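PDB 4NOC: putative signal transduction protein with CBS domains from Kribbella flavida, which is of unknown function but, as a tandem CBS-domain protein, probably senses a small ligand such as a nucleotide and takes part in signalling. Local coordinates for residues F13-L18 with G36-D41; L102-H107 with A127-K132; C123-V128 with I135-A140. All coordinates share one frame; numbering follows the deposited sequence.

Two CBS domains with similar cores build this chain. Contact 1 is the parallel strand pair of the first domain, contact 2 its counterpart in the second, their centres about 14 Å apart. Contact 3 adds the antiparallel hairpin partner to the sheet of contact 2, sharing Ala127 and Val128, its centre about 9 Å away. The two sheets face each other: Ile38 CG2 meets Leu102 CD2 of contact 2 at 4.0 Å, and Phe13 CD1 lies 3.8 Å from Ala137 CB of contact 3. Sulfates, probably from the crystallisation liquor, bind the backbone N-H of Phe13 and of His107; the Phe13 sulfate also comes within about 3 Å (nearest atoms) of Gly136 in contact 3.

Contact 1 (F13-L18 with G36-D41); sequences FPVVGL and GLIVVD. With SO4 (sulfate ion), chain G.
Val15, Val16 and Gly17 pair in parallel with Ile38, Val39 and Val40, the two strands of a beta-alpha-beta unit of the first CBS domain; helix 22-31 makes the crossover. Four backbone hydrogen bonds join them. Val16 is gripped at both ends, its N giving to Ile38 O at 2.9 Å and its O receiving from Val40 N, while Pro14 O takes the N-H of Ile38 and Leu18 N reaches Val40 O at 2.8 Å.

The apolar contacts divide between the faces. Beneath helix 22-31, Leu37 CD1 spans both methyls of Val16; near helix 91-94, Leu18 CD1 lies across Val39 CG1. On the face of Val15, Ile38 and Val40, which turns toward strand 133-139, Val15 CG1 stands anti to its own nitrogen (chi1 159°), and this swings it against Val40 CG1 at 3.6 Å, the two side chains crossing at about a right angle. Val15 CG2 instead approaches Ile38 CB. Phe13 sets CD2 of its ring near Ile38 CG1 and CE2 3.4 Å from Gly36 O. Just ahead of strand 15-17, Phe13 N donates to sulfate O1 at 2.6 Å.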
loop_
_atom_site.group_PDB
_atom_site.type_symbol
_atom_site.label_atom_id
_atom_site.label_comp_id
_atom_site.label_asym_id
_atom_site.label_seq_id
_atom_site.Cartn_x
_atom_site.Cartn_y
_atom_site.Cartn_z
ATOM N N PHE A 13 5.767 11.582 6.990
ATOM C CA PHE A 13 5.034 10.332 7.164
ATOM C C PHE A 13 5.012 10.029 8.661
ATOM O O PHE A 13 6.042 10.117 9.321
ATOM C CB PHE A 13 5.792 9.222 6.431
ATOM C CG PHE A 13 4.916 8.235 5.706
ATOM C CD1 PHE A 13 4.531 8.465 4.395
ATOM C CD2 PHE A 13 4.526 7.047 6.320
ATOM C CE1 PHE A 13 3.746 7.545 3.715
ATOM C CE2 PHE A 13 3.736 6.121 5.645
ATOM C CZ PHE A 13 3.346 6.371 4.340
ATOM N N PRO A 14 3.845 9.680 9.220
ATOM C CA PRO A 14 3.874 9.468 10.675
ATOM C C PRO A 14 4.641 8.216 11.102
ATOM O O PRO A 14 4.648 7.161 10.444
ATOM C CB PRO A 14 2.401 9.381 11.065
ATOM C CG PRO A 14 1.673 9.159 9.809
ATOM C CD PRO A 14 2.482 9.671 8.673
ATOM N N VAL A 15 5.301 8.375 12.238
ATOM C CA VAL A 15 6.233 7.407 12.772
ATOM C C VAL A 15 5.741 7.041 14.168
ATOM O O VAL A 15 5.195 7.900 14.877
ATOM C CB VAL A 15 7.638 8.067 12.834
ATOM C CG1 VAL A 15 8.545 7.370 13.796
ATOM C CG2 VAL A 15 8.256 8.131 11.432
ATOM N N VAL A 16 5.885 5.771 14.553
ATOM C CA VAL A 16 5.613 5.365 15.936
ATOM C C VAL A 16 6.720 4.461 16.466
ATOM O O VAL A 16 7.379 3.754 15.688
ATOM C CB VAL A 16 4.268 4.600 16.094
ATOM C CG1 VAL A 16 3.072 5.508 15.818
ATOM C CG2 VAL A 16 4.249 3.350 15.207
ATOM N N GLY A 17 6.920 4.481 17.785
ATOM C CA GLY A 17 7.923 3.640 18.414
ATOM C C GLY A 17 7.475 2.194 18.564
ATOM O O GLY A 17 6.296 1.900 18.780
ATOM N N LEU A 18 8.432 1.288 18.429
ATOM C CA LEU A 18 8.224 -0.138 18.649
ATOM C C LEU A 18 7.569 -0.439 20.011
ATOM O O LEU A 18 6.711 -1.323 20.128
ATOM C CB LEU A 18 9.585 -0.818 18.552
ATOM C CG LEU A 18 9.734 -2.283 18.168
ATOM C CD1 LEU A 18 8.786 -2.657 17.070
ATOM C CD2 LEU A 18 11.171 -2.534 17.728
ATOM N N GLY A 36 -0.155 2.622 6.059
ATOM C CA GLY A 36 0.807 2.148 7.044
ATOM C C GLY A 36 1.501 3.205 7.891
ATOM O O GLY A 36 1.512 4.392 7.566
ATOM N N LEU A 37 2.076 2.761 9.004
ATOM C CA LEU A 37 2.885 3.619 9.859
ATOM C C LEU A 37 4.339 3.197 9.716
ATOM O O LEU A 37 4.620 2.009 9.566
ATOM C CB LEU A 37 2.455 3.465 11.324
ATOM C CG LEU A 37 1.036 3.918 11.686
ATOM C CD1 LEU A 37 0.719 3.631 13.143
ATOM C CD2 LEU A 37 0.831 5.403 11.373
ATOM N N ILE A 38 5.264 4.152 9.752
ATOM C CA ILE A 38 6.677 3.797 9.867
ATOM C C ILE A 38 7.020 3.521 11.332
ATOM O O ILE A 38 6.796 4.355 12.206
ATOM C CB ILE A 38 7.608 4.866 9.276
ATOM C CG1 ILE A 38 7.499 4.856 7.745
ATOM C CG2 ILE A 38 9.052 4.608 9.705
ATOM C CD1 ILE A 38 8.405 5.844 7.073
ATOM N N VAL A 39 7.541 2.331 11.599
ATOM C CA VAL A 39 7.857 1.953 12.961
ATOM C C VAL A 39 9.348 2.149 13.184
ATOM O O VAL A 39 10.157 1.699 12.367
ATOM C CB VAL A 39 7.541 0.480 13.192
ATOM C CG1 VAL A 39 7.864 0.089 14.637
ATOM C CG2 VAL A 39 6.081 0.196 12.856
ATOM N N VAL A 40 9.719 2.814 14.273
ATOM C CA VAL A 40 11.128 2.924 14.612
ATOM C C VAL A 40 11.431 2.280 15.966
ATOM O O VAL A 40 10.514 1.985 16.745
ATOM C CB VAL A 40 11.578 4.377 14.630
ATOM C CG1 VAL A 40 11.206 5.042 13.306
ATOM C CG2 VAL A 40 10.936 5.107 15.809
ATOM N N ASP A 41 12.714 2.060 16.256
ATOM C CA ASP A 41 13.076 1.558 17.577
ATOM C C ASP A 41 13.295 2.711 18.554
ATOM O O ASP A 41 13.149 3.876 18.172
ATOM C CB ASP A 41 14.263 0.592 17.514
ATOM C CG ASP A 41 15.586 1.274 17.152
ATOM O OD1 ASP A 41 15.702 2.519 17.208
ATOM O OD2 ASP A 41 16.541 0.533 16.830
HETATM S S SO4 G . 8.902 11.938 9.088
HETATM O O1 SO4 G . 8.109 12.225 7.907
HETATM O O2 SO4 G . 10.073 12.811 9.130
HETATM O O3 SO4 G . 8.095 12.162 10.286
HETATM O O4 SO4 G . 9.315 10.541 9.003
#

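Contact 2 (L102-H107 with A127-K132); sequences LPVVKH and AVVKNK. With SO4 (sulfate ion), chain E.
His107 lies alongside Lys130 where two parallel strands, 104-106 and 125-130, end their pairing in the second CBS domain. The aliphatic part of the lysine runs over one face of the imidazole: Lys130 CG sits 3.9 Å from the ring centroid and only 11° off the ring normal, a CH-pi contact, while Lys130 CD reaches on toward His107 CD2. An extended lysine chain, with CG opposite the backbone nitrogen (chi1 174°), gives this flat fit, and it carries NZ on to a salt bridge with Glu7.

Polar contacts gather at the edge of the same ring. A sulfate, probably from the crystallisation liquor, has its sulfur in the ring plane, and its O3 accepts hydrogen bonds from His107 N at 3.1 Å and, at a doubtfully short separation, from His107 ND1. Replacing His107 with an alanine would probably leave the Lys130 methylenes without their aromatic cover and the sulfate held less firmly, by the backbone N-H.

The backbone bonds are firmer at the beginning of the pairing. Ala127 N gives to Pro103 O and Val105 N to Ala127 O at 2.9 Å, whereas Val129 N to Val105 O and His107 N to Val129 O are weak.

Among the apolar contacts, Val104 CG1 meets Val129 CG2 at 3.6 Å, and on the other face Val105 CG2 reaches Val128 CG2 at 3.9 Å. Ala127, a small side chain, takes Leu102 CD2 against its CB at 4.1 Å.

The two strands are joined through helix 111-121 in a beta-alpha-beta crossover. Strand 125-130 is the middle one of the sheet, with 133-139 along its other edge, while Leu102 and Val104 look across to strand 46-51 of the first domain.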
loop_
_atom_site.group_PDB
_atom_site.type_symbol
_atom_site.label_atom_id
_atom_site.label_comp_id
_atom_site.label_asym_id
_atom_site.label_seq_id
_atom_site.Cartn_x
_atom_site.Cartn_y
_atom_site.Cartn_z
ATOM N N LEU A 102 12.374 -2.457 5.777
ATOM C CA LEU A 102 11.997 -1.148 5.282
ATOM C C LEU A 102 13.221 -0.568 4.639
ATOM O O LEU A 102 14.151 -0.160 5.332
ATOM C CB LEU A 102 11.525 -0.269 6.435
ATOM C CG LEU A 102 11.335 1.223 6.164
ATOM C CD1 LEU A 102 10.333 1.447 5.037
ATOM C CD2 LEU A 102 10.909 1.948 7.443
ATOM N N PRO A 103 13.259 -0.558 3.300
ATOM C CA PRO A 103 14.476 -0.030 2.684
ATOM C C PRO A 103 14.551 1.456 2.986
ATOM O O PRO A 103 13.522 2.125 3.009
ATOM C CB PRO A 103 14.254 -0.259 1.182
ATOM C CG PRO A 103 13.048 -1.213 1.088
ATOM C CD PRO A 103 12.231 -0.917 2.306
ATOM N N VAL A 104 15.761 1.947 3.224
ATOM C CA VAL A 104 16.011 3.333 3.601
ATOM C C VAL A 104 17.038 3.876 2.624
ATOM O O VAL A 104 18.157 3.344 2.556
ATOM C CB VAL A 104 16.664 3.407 5.001
ATOM C CG1 VAL A 104 16.988 4.854 5.365
ATOM C CG2 VAL A 104 15.779 2.745 6.063
ATOM N N VAL A 105 16.676 4.921 1.879
ATOM C CA VAL A 105 17.595 5.522 0.908
ATOM C C VAL A 105 18.317 6.728 1.516
ATOM O O VAL A 105 17.761 7.434 2.363
ATOM C CB VAL A 105 16.859 5.929 -0.412
ATOM C CG1 VAL A 105 16.117 4.726 -1.007
ATOM C CG2 VAL A 105 15.871 7.071 -0.173
ATOM N N LYS A 106 19.564 6.947 1.113
ATOM C CA LYS A 106 20.315 8.105 1.573
ATOM C C LYS A 106 19.683 9.372 1.026
ATOM O O LYS A 106 19.240 9.399 -0.130
ATOM C CB LYS A 106 21.775 8.025 1.111
ATOM C CG LYS A 106 22.534 6.873 1.747
ATOM C CD LYS A 106 23.964 6.740 1.215
ATOM C CE LYS A 106 24.575 5.446 1.740
ATOM N NZ LYS A 106 26.039 5.367 1.517
ATOM N N HIS A 107 19.682 10.424 1.841
ATOM C CA HIS A 107 19.050 11.683 1.465
ATOM C C HIS A 107 19.615 12.267 0.175
ATOM O O HIS A 107 18.880 12.911 -0.570
ATOM C CB HIS A 107 19.176 12.712 2.591
ATOM C CG HIS A 107 20.549 13.295 2.715
ATOM N ND1 HIS A 107 21.592 12.619 3.315
ATOM C CD2 HIS A 107 21.055 14.481 2.299
ATOM C CE1 HIS A 107 22.684 13.361 3.258
ATOM N NE2 HIS A 107 22.386 14.495 2.647
ATOM N N ALA A 127 11.958 4.722 3.350
ATOM C CA ALA A 127 12.190 5.834 4.254
ATOM C C ALA A 127 13.369 6.611 3.712
ATOM O O ALA A 127 14.194 6.068 2.964
ATOM C CB ALA A 127 12.461 5.354 5.684
ATOM N N VAL A 128 13.433 7.888 4.068
ATOM C CA VAL A 128 14.593 8.693 3.736
ATOM C C VAL A 128 15.281 9.114 5.025
ATOM O O VAL A 128 14.633 9.575 5.983
ATOM C CB VAL A 128 14.215 9.905 2.869
ATOM C CG1 VAL A 128 15.466 10.580 2.339
ATOM C CG2 VAL A 128 13.366 9.446 1.700
ATOM N N VAL A 129 16.591 8.912 5.075
ATOM C CA VAL A 129 17.344 9.245 6.279
ATOM C C VAL A 129 18.426 10.284 5.962
ATOM O O VAL A 129 18.991 10.289 4.861
ATOM C CB VAL A 129 17.900 7.972 6.976
ATOM C CG1 VAL A 129 19.198 8.249 7.751
ATOM C CG2 VAL A 129 16.840 7.393 7.909
ATOM N N LYS A 130 18.650 11.199 6.900
ATOM C CA LYS A 130 19.749 12.163 6.816
ATOM C C LYS A 130 20.413 12.281 8.187
ATOM O O LYS A 130 19.750 12.595 9.183
ATOM C CB LYS A 130 19.244 13.531 6.332
ATOM C CG LYS A 130 20.297 14.656 6.338
ATOM C CD LYS A 130 19.747 15.921 5.652
ATOM C CE LYS A 130 20.784 17.051 5.595
ATOM N NZ LYS A 130 20.394 18.119 4.618
ATOM N N ASN A 131 21.716 12.009 8.233
ATOM C CA ASN A 131 22.471 12.007 9.482
ATOM C C ASN A 131 21.758 11.219 10.567
ATOM O O ASN A 131 21.520 11.742 11.649
ATOM C CB ASN A 131 22.769 13.439 9.961
ATOM N N LYS A 132 21.384 9.978 10.244
ATOM C CA LYS A 132 20.745 9.049 11.186
ATOM C C LYS A 132 19.320 9.455 11.593
ATOM O O LYS A 132 18.701 8.801 12.443
ATOM C CB LYS A 132 21.616 8.825 12.430
ATOM C CG LYS A 132 22.953 8.116 12.175
ATOM C CD LYS A 132 22.742 6.658 11.756
ATOM C CE LYS A 132 24.058 5.871 11.661
ATOM N NZ LYS A 132 24.598 5.435 12.986
HETATM S S SO4 E . 23.004 9.869 4.899
HETATM O O1 SO4 E . 23.923 8.926 4.271
HETATM O O2 SO4 E . 23.763 11.001 5.442
HETATM O O3 SO4 E . 22.017 10.315 3.915
HETATM O O4 SO4 E . 22.323 9.193 5.998
#

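Contact 3 (C123-V128 with I135-A140); sequences CPLVAV and IGAITA
Val128 and Ile138 interlock on one face of the beta hairpin formed by strands 125-130 and 133-139, the antiparallel half of the second CBS domain's sheet. The bump here is Val128 CG2, which comes obliquely against the end of the isoleucine, 3.6 Å from Ile138 CD1 and almost as near CG1. With CG1 opposite its carbonyl carbon (chi1 -56°), Ile138 extends toward Val128, while its CB is met by Val126 CG2 at 3.9 Å. The two valines of the facing strand thus touch different parts of the isoleucine, Val126 its base and Val128 its outer carbons. The other branch of Val128, CG1, leans on Ile135 through CG1 and CD1. Beyond this row, Met118 of helix 111-121 packs on Val126 and Ile138, and Met9 of helix 6-9 also packs on Ile138.

Between Ile135 and Ile138 the relief is low. Gly136 has backbone angles that would press a CB against the preceding carbonyl oxygen, a clash that any other residue would meet here, and its O takes the N-H of Val128. On the opposite face two alanines, Ala127 and Ala137, make a shallow spot as a non-hydrogen-bonded pair, and Leu125 CD2 reaches over to Ala137 CB at 4.2 Å. Leu125 CB settles against Thr139, 3.7 Å from its CA. Phe13 of the first domain packs on Ala137 and Thr139 from this side.

Val126 and Ile138 are a hydrogen-bonded pair, with Ile138 N 2.8 Å from Val126 O. Thr139 is the N-cap of the helix that follows, its OG1 accepting from Arg142 N. Just after it, the backbone N-H of Ala140 is donated to Pro124 O, and Ala140 CB lies 3.6 Å from Pro124 O.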
loop_
_atom_site.group_PDB
_atom_site.type_symbol
_atom_site.label_atom_id
_atom_site.label_comp_id
_atom_site.label_asym_id
_atom_site.label_seq_id
_atom_site.Cartn_x
_atom_site.Cartn_y
_atom_site.Cartn_z
ATOM N N CYS A 123 9.080 -2.217 -3.701
ATOM C CA CYS A 123 8.570 -1.923 -2.357
ATOM C C CYS A 123 7.552 -0.795 -2.439
ATOM O O CYS A 123 7.647 0.062 -3.324
ATOM C CB CYS A 123 9.711 -1.561 -1.400
ATOM S SG CYS A 123 10.843 -0.396 -2.118
ATOM N N PRO A 124 6.550 -0.821 -1.548
ATOM C CA PRO A 124 5.474 0.181 -1.529
ATOM C C PRO A 124 5.993 1.555 -1.125
ATOM O O PRO A 124 5.489 2.542 -1.642
ATOM C CB PRO A 124 4.493 -0.357 -0.479
ATOM C CG PRO A 124 5.288 -1.374 0.322
ATOM C CD PRO A 124 6.295 -1.943 -0.623
ATOM N N LEU A 125 6.989 1.614 -0.238
ATOM C CA LEU A 125 7.655 2.875 0.121
ATOM C C LEU A 125 9.092 2.654 0.606
ATOM O O LEU A 125 9.491 1.527 0.924
ATOM C CB LEU A 125 6.841 3.684 1.162
ATOM C CG LEU A 125 6.669 3.246 2.626
ATOM C CD1 LEU A 125 6.401 1.772 2.746
ATOM C CD2 LEU A 125 7.870 3.597 3.474
ATOM N N VAL A 126 9.873 3.730 0.636
ATOM C CA VAL A 126 11.185 3.708 1.274
ATOM C C VAL A 126 11.241 4.890 2.238
ATOM O O VAL A 126 10.618 5.933 1.981
ATOM C CB VAL A 126 12.365 3.820 0.263
ATOM C CG1 VAL A 126 12.406 2.601 -0.654
ATOM C CG2 VAL A 126 12.265 5.122 -0.567
ATOM N N ALA A 127 11.958 4.722 3.350
ATOM C CA ALA A 127 12.190 5.834 4.254
ATOM C C ALA A 127 13.369 6.611 3.712
ATOM O O ALA A 127 14.194 6.068 2.964
ATOM C CB ALA A 127 12.461 5.354 5.684
ATOM N N VAL A 128 13.433 7.888 4.068
ATOM C CA VAL A 128 14.593 8.693 3.736
ATOM C C VAL A 128 15.281 9.114 5.025
ATOM O O VAL A 128 14.633 9.575 5.983
ATOM C CB VAL A 128 14.215 9.905 2.869
ATOM C CG1 VAL A 128 15.466 10.580 2.339
ATOM C CG2 VAL A 128 13.366 9.446 1.700
ATOM N N ILE A 135 13.752 11.731 7.832
ATOM C CA ILE A 135 13.192 13.020 7.458
ATOM C C ILE A 135 11.887 12.896 6.665
ATOM O O ILE A 135 11.236 13.905 6.384
ATOM C CB ILE A 135 14.213 13.879 6.671
ATOM C CG1 ILE A 135 14.686 13.152 5.417
ATOM C CG2 ILE A 135 15.409 14.222 7.554
ATOM C CD1 ILE A 135 15.599 13.995 4.551
ATOM N N GLY A 136 11.499 11.666 6.324
ATOM C CA GLY A 136 10.259 11.439 5.602
ATOM C C GLY A 136 10.269 10.110 4.852
ATOM O O GLY A 136 11.119 9.243 5.120
ATOM N N ALA A 137 9.333 9.946 3.914
ATOM C CA ALA A 137 9.252 8.720 3.120
ATOM C C ALA A 137 8.911 9.026 1.665
ATOM O O ALA A 137 8.434 10.123 1.345
ATOM C CB ALA A 137 8.229 7.767 3.711
ATOM N N ILE A 138 9.179 8.060 0.792
ATOM C CA ILE A 138 8.827 8.161 -0.619
ATOM C C ILE A 138 8.034 6.914 -0.992
ATOM O O ILE A 138 8.587 5.806 -1.024
ATOM C CB ILE A 138 10.075 8.217 -1.508
ATOM C CG1 ILE A 138 10.976 9.372 -1.100
ATOM C CG2 ILE A 138 9.693 8.361 -2.984
ATOM C CD1 ILE A 138 12.341 9.294 -1.723
ATOM N N THR A 139 6.741 7.086 -1.263
ATOM C CA THR A 139 5.911 5.956 -1.654
ATOM C C THR A 139 6.082 5.685 -3.142
ATOM O O THR A 139 6.598 6.526 -3.877
ATOM C CB THR A 139 4.437 6.246 -1.447
ATOM O OG1 THR A 139 4.078 7.367 -2.270
ATOM C CG2 THR A 139 4.159 6.573 0.017
ATOM N N ALA A 140 5.619 4.520 -3.574
ATOM C CA ALA A 140 5.612 4.168 -4.979
ATOM C C ALA A 140 4.851 5.236 -5.794
ATOM O O ALA A 140 5.326 5.654 -6.842
ATOM C CB ALA A 140 4.998 2.755 -5.180
#